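Local atomic coordinates of aminotransferase, class III (Thermomicrobium roseum, PDB entry 6IO1), a protein that acts as a thermostable (S)-enantioselective omega-transaminase, probably moving amino groups between substrates with pyridoxal 5'-phosphate as its cofactor. Residues F115-G120 with V285-G290; S124-I129 with H320-S325; I98-R103 with R336-L341; V296-V301 with A332-N337. All blocks are in the same frame, centred on the assembly; numbering follows the deposited sequence.

Interaction 1: F115-G120 with V285-G290; sequences FQFTSG and VTFAKG. With PMP (4'-deoxy-4'-aminopyridoxal-5'-phosphate), chain C.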
loop_
_atom_site.group_PDB
_atom_site.type_symbol
_atom_site.label_atom_id
_atom_site.label_comp_id
_atom_site.label_asym_id
_atom_site.label_seq_id
_atom_site.Cartn_x
_atom_site.Cartn_y
_atom_site.Cartn_z
ATOM N N PHE B 115 7.918 -11.922 -10.476
ATOM C CA PHE B 115 7.710 -10.872 -9.488
ATOM C C PHE B 115 6.520 -9.992 -9.837
ATOM O O PHE B 115 6.288 -9.665 -11.005
ATOM C CB PHE B 115 8.968 -10.005 -9.350
ATOM C CG PHE B 115 10.181 -10.772 -8.917
ATOM C CD1 PHE B 115 10.986 -11.407 -9.848
ATOM C CD2 PHE B 115 10.513 -10.868 -7.577
ATOM C CE1 PHE B 115 12.097 -12.120 -9.449
ATOM C CE2 PHE B 115 11.623 -11.580 -7.172
ATOM C CZ PHE B 115 12.418 -12.207 -8.110
ATOM N N GLN B 116 5.767 -9.618 -8.803
ATOM C CA GLN B 116 4.745 -8.582 -8.891
ATOM C C GLN B 116 5.031 -7.540 -7.822
ATOM O O GLN B 116 5.176 -7.881 -6.645
ATOM C CB GLN B 116 3.332 -9.138 -8.709
ATOM C CG GLN B 116 2.253 -8.081 -8.927
ATOM C CD GLN B 116 0.851 -8.608 -8.701
ATOM O OE1 GLN B 116 0.220 -8.310 -7.687
ATOM N NE2 GLN B 116 0.353 -9.391 -9.649
ATOM N N PHE B 117 5.102 -6.279 -8.226
ATOM C CA PHE B 117 5.513 -5.228 -7.312
ATOM C C PHE B 117 4.319 -4.582 -6.615
ATOM O O PHE B 117 3.169 -4.699 -7.044
ATOM C CB PHE B 117 6.340 -4.184 -8.059
ATOM C CG PHE B 117 7.606 -4.740 -8.642
ATOM C CD1 PHE B 117 8.662 -5.093 -7.818
ATOM C CD2 PHE B 117 7.731 -4.941 -10.007
ATOM C CE1 PHE B 117 9.825 -5.618 -8.343
ATOM C CE2 PHE B 117 8.894 -5.466 -10.538
ATOM C CZ PHE B 117 9.943 -5.805 -9.705
ATOM N N THR B 118 4.617 -3.920 -5.499
ATOM C CA THR B 118 3.655 -3.258 -4.630
ATOM C C THR B 118 4.315 -1.982 -4.115
ATOM O O THR B 118 5.394 -1.591 -4.574
ATOM C CB THR B 118 3.219 -4.158 -3.463
ATOM O OG1 THR B 118 4.339 -4.403 -2.602
ATOM C CG2 THR B 118 2.653 -5.487 -3.953
ATOM N N SER B 119 3.666 -1.322 -3.158
ATOM C CA SER B 119 4.214 -0.120 -2.546
ATOM C C SER B 119 4.596 -0.295 -1.081
ATOM O O SER B 119 5.073 0.665 -0.468
ATOM C CB SER B 119 3.219 1.038 -2.680
ATOM O OG SER B 119 3.053 1.411 -4.035
ATOM N N GLY B 120 4.417 -1.479 -0.504
ATOM C CA GLY B 120 4.735 -1.645 0.904
ATOM C C GLY B 120 4.714 -3.096 1.324
ATOM O O GLY B 120 4.314 -3.985 0.568
ATOM N N VAL B 285 8.430 -15.201 -1.647
ATOM C CA VAL B 285 9.178 -14.254 -0.835
ATOM C C VAL B 285 8.531 -12.883 -0.977
ATOM O O VAL B 285 8.080 -12.510 -2.065
ATOM C CB VAL B 285 10.670 -14.204 -1.231
ATOM C CG1 VAL B 285 10.838 -13.778 -2.687
ATOM C CG2 VAL B 285 11.413 -13.263 -0.314
ATOM N N THR B 286 8.451 -12.149 0.126
ATOM C CA THR B 286 7.933 -10.790 0.123
ATOM C C THR B 286 9.031 -9.839 0.568
ATOM O O THR B 286 9.816 -10.161 1.467
ATOM C CB THR B 286 6.715 -10.647 1.039
ATOM O OG1 THR B 286 7.104 -10.885 2.397
ATOM C CG2 THR B 286 5.640 -11.640 0.644
ATOM N N PHE B 287 9.088 -8.668 -0.059
ATOM C CA PHE B 287 10.142 -7.714 0.244
ATOM C C PHE B 287 9.592 -6.300 0.173
ATOM O O PHE B 287 8.570 -6.036 -0.462
ATOM C CB PHE B 287 11.342 -7.867 -0.705
ATOM C CG PHE B 287 10.964 -7.958 -2.157
ATOM C CD1 PHE B 287 10.641 -9.178 -2.727
ATOM C CD2 PHE B 287 10.950 -6.827 -2.956
ATOM C CE1 PHE B 287 10.301 -9.268 -4.062
ATOM C CE2 PHE B 287 10.611 -6.911 -4.294
ATOM C CZ PHE B 287 10.286 -8.133 -4.847
ATOM N N ALA B 288 10.301 -5.392 0.839
ATOM C CA ALA B 288 9.964 -3.975 0.884
ATOM C C ALA B 288 11.116 -3.234 1.542
ATOM O O ALA B 288 12.222 -3.776 1.647
ATOM C CB ALA B 288 8.659 -3.737 1.647
ATOM N N LYS B 289 10.875 -1.995 1.969
ATOM C CA LYS B 289 11.849 -1.252 2.759
ATOM C C LYS B 289 13.160 -1.037 2.009
ATOM O O LYS B 289 13.256 -0.162 1.144
ATOM C CB LYS B 289 12.111 -1.972 4.087
ATOM C CG LYS B 289 10.926 -1.988 5.041
ATOM C CD LYS B 289 11.331 -2.505 6.413
ATOM C CE LYS B 289 10.162 -2.480 7.387
ATOM N NZ LYS B 289 9.584 -1.119 7.542
ATOM N N GLY B 290 14.176 -1.833 2.352
ATOM C CA GLY B 290 15.533 -1.622 1.874
ATOM C C GLY B 290 15.718 -1.666 0.369
ATOM O O GLY B 290 16.743 -1.184 -0.125
HETATM N N1 PMP C . 6.377 -7.082 6.949
HETATM C C2 PMP C . 7.298 -6.874 7.889
HETATM C C2A PMP C . 8.286 -7.960 8.186
HETATM C C3 PMP C . 7.341 -5.663 8.590
HETATM O O3 PMP C . 8.296 -5.479 9.547
HETATM C C4 PMP C . 6.412 -4.660 8.300
HETATM C C4A PMP C . 6.440 -3.346 9.043
HETATM N N4A PMP C . 7.787 -2.984 9.494
HETATM C C5 PMP C . 5.451 -4.897 7.307
HETATM C C6 PMP C . 5.481 -6.123 6.667
HETATM C C5A PMP C . 4.427 -3.862 6.954
HETATM O O4P PMP C . 4.930 -2.977 5.905
HETATM P P PMP C . 4.093 -1.686 5.416
HETATM O O1P PMP C . 4.920 -1.051 4.315
HETATM O O2P PMP C . 2.760 -2.214 4.925
HETATM O O3P PMP C . 3.960 -0.800 6.640
#

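Interaction 2: S124-I129 with H320-S325; sequences SNETAI and HGFTYS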
loop_
_atom_site.group_PDB
_atom_site.type_symbol
_atom_site.label_atom_id
_atom_site.label_comp_id
_atom_site.label_asym_id
_atom_site.label_seq_id
_atom_site.Cartn_x
_atom_site.Cartn_y
_atom_site.Cartn_z
ATOM N N SER B 124 2.583 -6.388 0.028
ATOM C CA SER B 124 3.307 -7.568 -0.434
ATOM C C SER B 124 2.788 -8.832 0.241
ATOM O O SER B 124 2.567 -9.855 -0.414
ATOM C CB SER B 124 4.804 -7.395 -0.174
ATOM O OG SER B 124 5.331 -6.311 -0.922
ATOM N N ASN B 125 2.609 -8.788 1.562
ATOM C CA ASN B 125 2.139 -9.971 2.278
ATOM C C ASN B 125 0.707 -10.327 1.897
ATOM O O ASN B 125 0.371 -11.512 1.772
ATOM C CB ASN B 125 2.281 -9.758 3.783
ATOM C CG ASN B 125 3.718 -9.887 4.248
ATOM O OD1 ASN B 125 4.510 -10.613 3.649
ATOM N ND2 ASN B 125 4.067 -9.168 5.307
ATOM N N GLU B 126 -0.155 -9.321 1.708
ATOM C CA GLU B 126 -1.503 -9.602 1.224
ATOM C C GLU B 126 -1.460 -10.251 -0.152
ATOM O O GLU B 126 -2.187 -11.219 -0.417
ATOM C CB GLU B 126 -2.330 -8.317 1.179
ATOM C CG GLU B 126 -3.655 -8.450 0.441
ATOM C CD GLU B 126 -4.731 -9.127 1.272
ATOM O OE1 GLU B 126 -5.877 -9.231 0.786
ATOM O OE2 GLU B 126 -4.437 -9.555 2.408
ATOM N N THR B 127 -0.601 -9.738 -1.035
ATOM C CA THR B 127 -0.458 -10.322 -2.362
ATOM C C THR B 127 0.014 -11.767 -2.274
ATOM O O THR B 127 -0.496 -12.634 -2.988
ATOM C CB THR B 127 0.515 -9.489 -3.198
ATOM O OG1 THR B 127 0.003 -8.158 -3.344
ATOM C CG2 THR B 127 0.707 -10.108 -4.574
ATOM N N ALA B 128 0.979 -12.046 -1.396
ATOM C CA ALA B 128 1.492 -13.406 -1.256
ATOM C C ALA B 128 0.422 -14.359 -0.735
ATOM O O ALA B 128 0.292 -15.487 -1.226
ATOM C CB ALA B 128 2.709 -13.416 -0.334
ATOM N N ILE B 129 -0.347 -13.927 0.269
ATOM C CA ILE B 129 -1.404 -14.778 0.815
ATOM C C ILE B 129 -2.450 -15.073 -0.254
ATOM O O ILE B 129 -2.873 -16.225 -0.445
ATOM C CB ILE B 129 -2.032 -14.116 2.055
ATOM C CG1 ILE B 129 -1.037 -14.106 3.217
ATOM C CG2 ILE B 129 -3.319 -14.826 2.451
ATOM C CD1 ILE B 129 -1.459 -13.229 4.376
ATOM N N HIS B 320 -6.188 -9.372 -9.376
ATOM C CA HIS B 320 -5.534 -8.822 -8.198
ATOM C C HIS B 320 -4.485 -7.811 -8.633
ATOM O O HIS B 320 -3.771 -8.030 -9.614
ATOM C CB HIS B 320 -4.882 -9.920 -7.352
ATOM C CG HIS B 320 -3.956 -9.398 -6.297
ATOM N ND1 HIS B 320 -4.386 -9.053 -5.035
ATOM C CD2 HIS B 320 -2.624 -9.155 -6.320
ATOM C CE1 HIS B 320 -3.359 -8.625 -4.323
ATOM N NE2 HIS B 320 -2.278 -8.676 -5.081
ATOM N N GLY B 321 -4.403 -6.704 -7.900
ATOM C CA GLY B 321 -3.372 -5.720 -8.156
ATOM C C GLY B 321 -3.579 -4.399 -7.447
ATOM O O GLY B 321 -4.708 -3.918 -7.324
ATOM N N PHE B 322 -2.487 -3.786 -7.008
ATOM C CA PHE B 322 -2.519 -2.452 -6.433
ATOM C C PHE B 322 -2.135 -1.443 -7.508
ATOM O O PHE B 322 -1.333 -1.738 -8.398
ATOM C CB PHE B 322 -1.575 -2.344 -5.232
ATOM C CG PHE B 322 -1.956 -3.231 -4.078
ATOM C CD1 PHE B 322 -2.857 -2.798 -3.119
ATOM C CD2 PHE B 322 -1.410 -4.499 -3.952
ATOM C CE1 PHE B 322 -3.206 -3.612 -2.056
ATOM C CE2 PHE B 322 -1.757 -5.319 -2.892
ATOM C CZ PHE B 322 -2.655 -4.874 -1.943
ATOM N N THR B 323 -2.725 -0.247 -7.416
ATOM C CA THR B 323 -2.625 0.729 -8.500
ATOM C C THR B 323 -1.175 1.031 -8.867
ATOM O O THR B 323 -0.830 1.101 -10.052
ATOM C CB THR B 323 -3.352 2.016 -8.109
ATOM O OG1 THR B 323 -4.765 1.774 -8.062
ATOM C CG2 THR B 323 -3.063 3.123 -9.113
ATOM N N TYR B 324 -0.310 1.195 -7.869
ATOM C CA TYR B 324 1.058 1.634 -8.098
ATOM C C TYR B 324 2.038 0.475 -8.242
ATOM O O TYR B 324 3.246 0.671 -8.070
ATOM C CB TYR B 324 1.488 2.586 -6.982
ATOM C CG TYR B 324 0.858 3.946 -7.148
ATOM C CD1 TYR B 324 1.003 4.649 -8.336
ATOM C CD2 TYR B 324 0.089 4.512 -6.140
ATOM C CE1 TYR B 324 0.423 5.886 -8.511
ATOM C CE2 TYR B 324 -0.498 5.754 -6.306
ATOM C CZ TYR B 324 -0.326 6.434 -7.494
ATOM O OH TYR B 324 -0.902 7.669 -7.672
ATOM N N SER B 325 1.538 -0.723 -8.536
ATOM C CA SER B 325 2.397 -1.880 -8.751
ATOM C C SER B 325 3.379 -1.612 -9.885
ATOM O O SER B 325 2.973 -1.305 -11.010
ATOM C CB SER B 325 1.541 -3.104 -9.070
ATOM O OG SER B 325 2.322 -4.140 -9.638
#

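Interaction 3: I98-R103 with R336-L341; sequences IELAAR and RNLDIL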
loop_
_atom_site.group_PDB
_atom_site.type_symbol
_atom_site.label_atom_id
_atom_site.label_comp_id
_atom_site.label_asym_id
_atom_site.label_seq_id
_atom_site.Cartn_x
_atom_site.Cartn_y
_atom_site.Cartn_z
ATOM N N ILE B 98 10.586 -3.862 -15.738
ATOM C CA ILE B 98 11.019 -5.116 -16.350
ATOM C C ILE B 98 12.452 -5.442 -15.943
ATOM O O ILE B 98 12.775 -6.584 -15.578
ATOM C CB ILE B 98 10.869 -5.030 -17.880
ATOM C CG1 ILE B 98 9.402 -4.826 -18.266
ATOM C CG2 ILE B 98 11.427 -6.266 -18.543
ATOM C CD1 ILE B 98 9.192 -4.537 -19.737
ATOM N N GLU B 99 13.336 -4.442 -16.012
ATOM C CA GLU B 99 14.730 -4.667 -15.645
ATOM C C GLU B 99 14.860 -5.042 -14.174
ATOM O O GLU B 99 15.664 -5.912 -13.820
ATOM C CB GLU B 99 15.568 -3.430 -15.968
ATOM C CG GLU B 99 15.631 -3.087 -17.453
ATOM C CD GLU B 99 16.520 -4.027 -18.255
ATOM O OE1 GLU B 99 17.024 -5.021 -17.689
ATOM O OE2 GLU B 99 16.716 -3.769 -19.460
ATOM N N LEU B 100 14.076 -4.400 -13.304
ATOM C CA LEU B 100 14.108 -4.754 -11.890
ATOM C C LEU B 100 13.632 -6.181 -11.669
ATOM O O LEU B 100 14.198 -6.909 -10.846
ATOM C CB LEU B 100 13.261 -3.775 -11.077
ATOM C CG LEU B 100 13.264 -4.025 -9.568
ATOM C CD1 LEU B 100 14.664 -3.847 -8.998
ATOM C CD2 LEU B 100 12.274 -3.114 -8.861
ATOM N N ALA B 101 12.590 -6.600 -12.391
ATOM C CA ALA B 101 12.111 -7.972 -12.250
ATOM C C ALA B 101 13.186 -8.976 -12.653
ATOM O O ALA B 101 13.431 -9.957 -11.938
ATOM C CB ALA B 101 10.846 -8.176 -13.083
ATOM N N ALA B 102 13.855 -8.736 -13.785
ATOM C CA ALA B 102 14.918 -9.648 -14.213
ATOM C C ALA B 102 16.075 -9.661 -13.216
ATOM O O ALA B 102 16.611 -10.728 -12.874
ATOM C CB ALA B 102 15.411 -9.259 -15.607
ATOM N N ARG B 103 16.471 -8.481 -12.733
ATOM C CA ARG B 103 17.577 -8.400 -11.788
ATOM C C ARG B 103 17.248 -9.124 -10.490
ATOM O O ARG B 103 18.103 -9.812 -9.922
ATOM C CB ARG B 103 17.918 -6.937 -11.516
ATOM C CG ARG B 103 19.245 -6.727 -10.826
ATOM C CD ARG B 103 19.664 -5.278 -10.933
ATOM N NE ARG B 103 21.029 -5.065 -10.468
ATOM C CZ ARG B 103 21.578 -3.867 -10.310
ATOM N NH1 ARG B 103 20.867 -2.775 -10.558
ATOM N NH2 ARG B 103 22.828 -3.758 -9.885
ATOM N N ARG B 336 19.066 1.762 -9.033
ATOM C CA ARG B 336 20.240 2.518 -8.592
ATOM C C ARG B 336 20.665 2.113 -7.180
ATOM O O ARG B 336 21.866 1.973 -6.891
ATOM C CB ARG B 336 19.950 4.016 -8.658
ATOM C CG ARG B 336 21.180 4.876 -8.882
ATOM C CD ARG B 336 21.720 4.708 -10.290
ATOM N NE ARG B 336 22.985 5.413 -10.470
ATOM C CZ ARG B 336 24.174 4.894 -10.188
ATOM N NH1 ARG B 336 24.266 3.649 -9.741
ATOM N NH2 ARG B 336 25.275 5.608 -10.378
ATOM N N ASN B 337 19.691 1.923 -6.288
ATOM C CA ASN B 337 19.980 1.496 -4.925
ATOM C C ASN B 337 20.661 0.137 -4.910
ATOM O O ASN B 337 21.580 -0.094 -4.119
ATOM C CB ASN B 337 18.685 1.465 -4.111
ATOM C CG ASN B 337 18.908 1.048 -2.675
ATOM O OD1 ASN B 337 19.545 1.761 -1.903
ATOM N ND2 ASN B 337 18.378 -0.111 -2.308
ATOM N N LEU B 338 20.205 -0.783 -5.762
ATOM C CA LEU B 338 20.849 -2.087 -5.871
ATOM C C LEU B 338 22.262 -1.955 -6.418
ATOM O O LEU B 338 23.168 -2.677 -5.988
ATOM C CB LEU B 338 20.013 -3.012 -6.754
ATOM C CG LEU B 338 18.738 -3.556 -6.109
ATOM C CD1 LEU B 338 18.020 -4.510 -7.049
ATOM C CD2 LEU B 338 19.062 -4.235 -4.790
ATOM N N ASP B 339 22.470 -1.036 -7.367
ATOM C CA ASP B 339 23.822 -0.779 -7.854
ATOM C C ASP B 339 24.742 -0.414 -6.700
ATOM O O ASP B 339 25.827 -0.987 -6.541
ATOM C CB ASP B 339 23.813 0.352 -8.885
ATOM C CG ASP B 339 23.132 -0.032 -10.178
ATOM O OD1 ASP B 339 22.912 -1.239 -10.402
ATOM O OD2 ASP B 339 22.819 0.877 -10.974
ATOM N N ILE B 340 24.297 0.521 -5.858
ATOM C CA ILE B 340 25.126 0.967 -4.742
ATOM C C ILE B 340 25.305 -0.149 -3.715
ATOM O O ILE B 340 26.412 -0.371 -3.207
ATOM C CB ILE B 340 24.531 2.236 -4.109
ATOM C CG1 ILE B 340 24.562 3.384 -5.119
ATOM C CG2 ILE B 340 25.292 2.614 -2.847
ATOM C CD1 ILE B 340 23.956 4.668 -4.608
ATOM N N LEU B 341 24.225 -0.864 -3.391
ATOM C CA LEU B 341 24.284 -1.911 -2.375
ATOM C C LEU B 341 25.236 -3.031 -2.784
ATOM O O LEU B 341 26.051 -3.493 -1.977
ATOM C CB LEU B 341 22.878 -2.461 -2.122
ATOM C CG LEU B 341 22.619 -3.295 -0.863
ATOM C CD1 LEU B 341 22.677 -2.428 0.382
ATOM C CD2 LEU B 341 21.273 -3.997 -0.963
#

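Interaction 4: V296-V301 with A332-N337; sequences VPLGGV and AVALRN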
loop_
_atom_site.group_PDB
_atom_site.type_symbol
_atom_site.label_atom_id
_atom_site.label_comp_id
_atom_site.label_asym_id
_atom_site.label_seq_id
_atom_site.Cartn_x
_atom_site.Cartn_y
_atom_site.Cartn_z
ATOM N N VAL B 296 11.923 5.774 -2.253
ATOM C CA VAL B 296 10.606 5.779 -2.894
ATOM C C VAL B 296 9.847 4.551 -2.402
ATOM O O VAL B 296 10.448 3.474 -2.266
ATOM C CB VAL B 296 10.718 5.785 -4.430
ATOM C CG1 VAL B 296 9.339 5.808 -5.071
ATOM C CG2 VAL B 296 11.534 6.974 -4.921
ATOM N N PRO B 297 8.551 4.657 -2.101
ATOM C CA PRO B 297 7.796 3.476 -1.647
ATOM C C PRO B 297 7.806 2.372 -2.691
ATOM O O PRO B 297 7.367 2.561 -3.828
ATOM C CB PRO B 297 6.385 4.030 -1.420
ATOM C CG PRO B 297 6.599 5.469 -1.116
ATOM C CD PRO B 297 7.759 5.894 -1.972
ATOM N N LEU B 298 8.318 1.209 -2.295
ATOM C CA LEU B 298 8.365 0.055 -3.180
ATOM C C LEU B 298 8.350 -1.224 -2.357
ATOM O O LEU B 298 8.943 -1.289 -1.277
ATOM C CB LEU B 298 9.605 0.086 -4.081
ATOM C CG LEU B 298 9.712 -1.048 -5.104
ATOM C CD1 LEU B 298 8.461 -1.117 -5.965
ATOM C CD2 LEU B 298 10.943 -0.884 -5.969
ATOM N N GLY B 299 7.661 -2.234 -2.882
ATOM C CA GLY B 299 7.593 -3.551 -2.290
ATOM C C GLY B 299 7.406 -4.548 -3.412
ATOM O O GLY B 299 7.279 -4.173 -4.578
ATOM N N GLY B 300 7.392 -5.826 -3.064
ATOM C CA GLY B 300 7.167 -6.817 -4.100
ATOM C C GLY B 300 7.011 -8.214 -3.549
ATOM O O GLY B 300 7.305 -8.492 -2.381
ATOM N N VAL B 301 6.554 -9.095 -4.436
ATOM C CA VAL B 301 6.412 -10.519 -4.174
ATOM C C VAL B 301 7.118 -11.274 -5.288
ATOM O O VAL B 301 6.898 -10.990 -6.472
ATOM C CB VAL B 301 4.933 -10.941 -4.099
ATOM C CG1 VAL B 301 4.817 -12.437 -3.871
ATOM C CG2 VAL B 301 4.220 -10.173 -3.007
ATOM N N ALA B 332 13.188 2.422 -10.921
ATOM C CA ALA B 332 14.468 3.015 -11.303
ATOM C C ALA B 332 15.318 3.331 -10.076
ATOM O O ALA B 332 16.529 3.051 -10.051
ATOM C CB ALA B 332 14.235 4.275 -12.136
ATOM N N VAL B 333 14.699 3.915 -9.046
ATOM C CA VAL B 333 15.421 4.188 -7.808
ATOM C C VAL B 333 15.908 2.887 -7.186
ATOM O O VAL B 333 17.008 2.824 -6.626
ATOM C CB VAL B 333 14.535 4.993 -6.838
ATOM C CG1 VAL B 333 15.167 5.055 -5.456
ATOM C CG2 VAL B 333 14.300 6.394 -7.379
ATOM N N ALA B 334 15.100 1.828 -7.278
ATOM C CA ALA B 334 15.512 0.525 -6.764
ATOM C C ALA B 334 16.718 -0.012 -7.519
ATOM O O ALA B 334 17.619 -0.604 -6.919
ATOM C CB ALA B 334 14.352 -0.465 -6.847
ATOM N N LEU B 335 16.739 0.159 -8.842
ATOM C CA LEU B 335 17.884 -0.291 -9.626
ATOM C C LEU B 335 19.154 0.441 -9.207
ATOM O O LEU B 335 20.209 -0.180 -9.022
ATOM C CB LEU B 335 17.615 -0.090 -11.118
ATOM C CG LEU B 335 16.558 -0.996 -11.755
ATOM C CD1 LEU B 335 16.271 -0.562 -13.184
ATOM C CD2 LEU B 335 16.997 -2.451 -11.710
ATOM N N ARG B 336 19.066 1.762 -9.033
ATOM C CA ARG B 336 20.240 2.518 -8.592
ATOM C C ARG B 336 20.665 2.113 -7.180
ATOM O O ARG B 336 21.866 1.973 -6.891
ATOM C CB ARG B 336 19.950 4.016 -8.658
ATOM C CG ARG B 336 21.180 4.876 -8.882
ATOM C CD ARG B 336 21.720 4.708 -10.290
ATOM N NE ARG B 336 22.985 5.413 -10.470
ATOM C CZ ARG B 336 24.174 4.894 -10.188
ATOM N NH1 ARG B 336 24.266 3.649 -9.741
ATOM N NH2 ARG B 336 25.275 5.608 -10.378
ATOM N N ASN B 337 19.691 1.923 -6.288
ATOM C CA ASN B 337 19.980 1.496 -4.925
ATOM C C ASN B 337 20.661 0.137 -4.910
ATOM O O ASN B 337 21.580 -0.094 -4.119
ATOM C CB ASN B 337 18.685 1.465 -4.111
ATOM C CG ASN B 337 18.908 1.048 -2.675
ATOM O OD1 ASN B 337 19.545 1.761 -1.903
ATOM N ND2 ASN B 337 18.378 -0.111 -2.308
#

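Interaction 1: F115-G120 with V285-G290
F115 to G120 and V285 to G290 end two parallel strands with strand 299-304 running between them, and they converge from 9.4 Å between the CA atoms of F115 and V285 to 5.7 Å between those of G120 and A288. No hydrogen bond joins them directly; the contact is made by side chains passing over the strand between. F287 does most of this work. Its chi1 of 47° sets CG between the backbone N and the carbonyl carbon, and the ring meets both phenylalanines with its edge: F287 CE1 lies 3.9 Å from F115 CD2, the two side chains crossing at about a right angle, and F287 CE2 lies 4.3 Å from F117 CE1. Further along, A288 CB rests 4.0 Å from G120 C. With no side chain of its own, G120 lets the cofactor phosphate approach, PMP O1P being 3.5 Å from G120 CA. K289, bent at its last torsion, brings NZ to 3.2 Å from PMP N4A; K289 NZ is also hydrogen-bonded to L60 O. Loops leaving neighbouring strand ends, one with a glycine against the phosphate and the other with the lysine beside the cofactor amine, are characteristic of fold type I PLP enzymes.

Interaction 2: S124-I129 with H320-S325
T127, H320 and F322 lose the most surface here, and the hydroxyl of T127 is where all three meet. H320 donates from NE2 to T127 OG1 at 2.9 Å, with the oxygen practically in the plane of the imidazole. From another direction F322 brings its rim to the same oxygen, CE2 standing 3.4 Å from T127 OG1, again at the ring edge. The threonine torsion explains the meeting: OG1 sits beside the backbone N, opposite the carbonyl carbon (chi1 -61°), and from there it also bonds E123 O one turn back in the helix. The methyl CG2 of T127 comes within 3.3 Å of H320 NE2, so the histidine touches both branches. H320 ND1 is hydrogen-bonded to K130 NZ, consistent with a neutral ring protonated at NE2. E126 adds a looser touch, its CG 4.4 Å from F322 CZ, while its OE2 is held by G160 N. A type I turn from F322 to S325 carries T323, whose hydroxyl makes an at best weak hydrogen bond to K289 NZ of the second subunit. A helix rising from the cofactor phosphate, packed against an interface loop that reaches the partner's active site, is typical of dimeric fold type I aminotransferases.

Interaction 3: I98-R103 with R336-L341
Two helices on one flank of the large domain, 95-107 and 328-344, are tied together by a salt bridge from R103 to D339 above an apolar touch between L100 and L338. The short segments run 36° apart in direction with their axes 12.0 Å from each other, a spacing wide enough that long side chains must span it. R103 does so with an extended chain, CG lying opposite its own backbone N. Its two terminal nitrogens take hold of a single oxygen: NH1 and NH2 each lie 2.6 Å from D339 OD1. Sharing one acceptor bends both bonds, to 135° at the hydrogen. The oxygen stays near the guanidinium plane, yet that plane and the carboxylate are turned 45° against each other; NH2 arrives almost along the C-O axis of OD1 while NH1 comes from above the carboxylate. The pair belongs to a salt-bridge network, since D339 OD2 faces R336 NH1 of its own helix in a weak bond of 3.4 Å. One face of the R103 guanidinium is covered by L338, with CB 3.9 Å from NH1. Deeper in, the leucines cross at about a right angle, L100 CD1 meeting L338 CD1 at 3.9 Å. L100 also packs on A334 and L335, and E99, on helix 95-107, forms a salt bridge to K14 of the second subunit.

Interaction 4: V296-V301 with A332-N337
V296 and L298 press methyl groups against V333 and A334, and these two touches carry the whole contact between the segments. The tighter of them brings L298 CD2 to 3.5 Å from the CB of A334. With CG placed opposite the backbone N (chi1 -177°), the leucine extends toward the helix and sets one branch on the small alanine, where L100 of helix 95-107 packs against both. The second touch is a branch-to-branch meeting of valines: V296 CG2 lies 3.7 Å from V333 CG2, each of these methyls standing opposite its residue's carbonyl carbon. Spacing along the chain makes the match possible, for V296 and L298 face the same way on an extended backbone while P297 between them turns elsewhere and packs on Y324 of the second subunit. V333 also packs on L72 and A76 of helix 70-82.

Away from this buried side the contact fades quickly. A332, L335 and R336 occupy the partly exposed flanks of the helix and give nothing to the loop, and the segment itself departs, so that V301 is 14.4 Å from the helical residues at its nearest side-chain approach. No hydrogen bond crosses; the grip is wholly apolar. The helix packs on the loop that leads into strand 299-304, the one antiparallel strand of the otherwise parallel seven-stranded sheet that marks the fold type I large domain.

The four contacts form one continuous patch of the large domain. Interactions 1 and 4 share the seven-stranded sheet, centres about 8 Å apart, with strand 299-304 between the two strands of interaction 1 and bonding to both. Interaction 2, about 9 Å from interaction 1, crosses it along the chain, and T286 OG1 reaches N125 OD1 across the two. Interaction 4 opens after interaction 1 closes and ends on helix 328-344, as does interaction 3, which encloses interactions 1 and 2 in sequence. Interactions 1 and 2 hold PMP-pocket residues (G120, K289, N125), whereas interactions 3 and 4 pack helix 328-344 on helix 95-107 and on the loop before strand 299-304. Each also touches the second subunit.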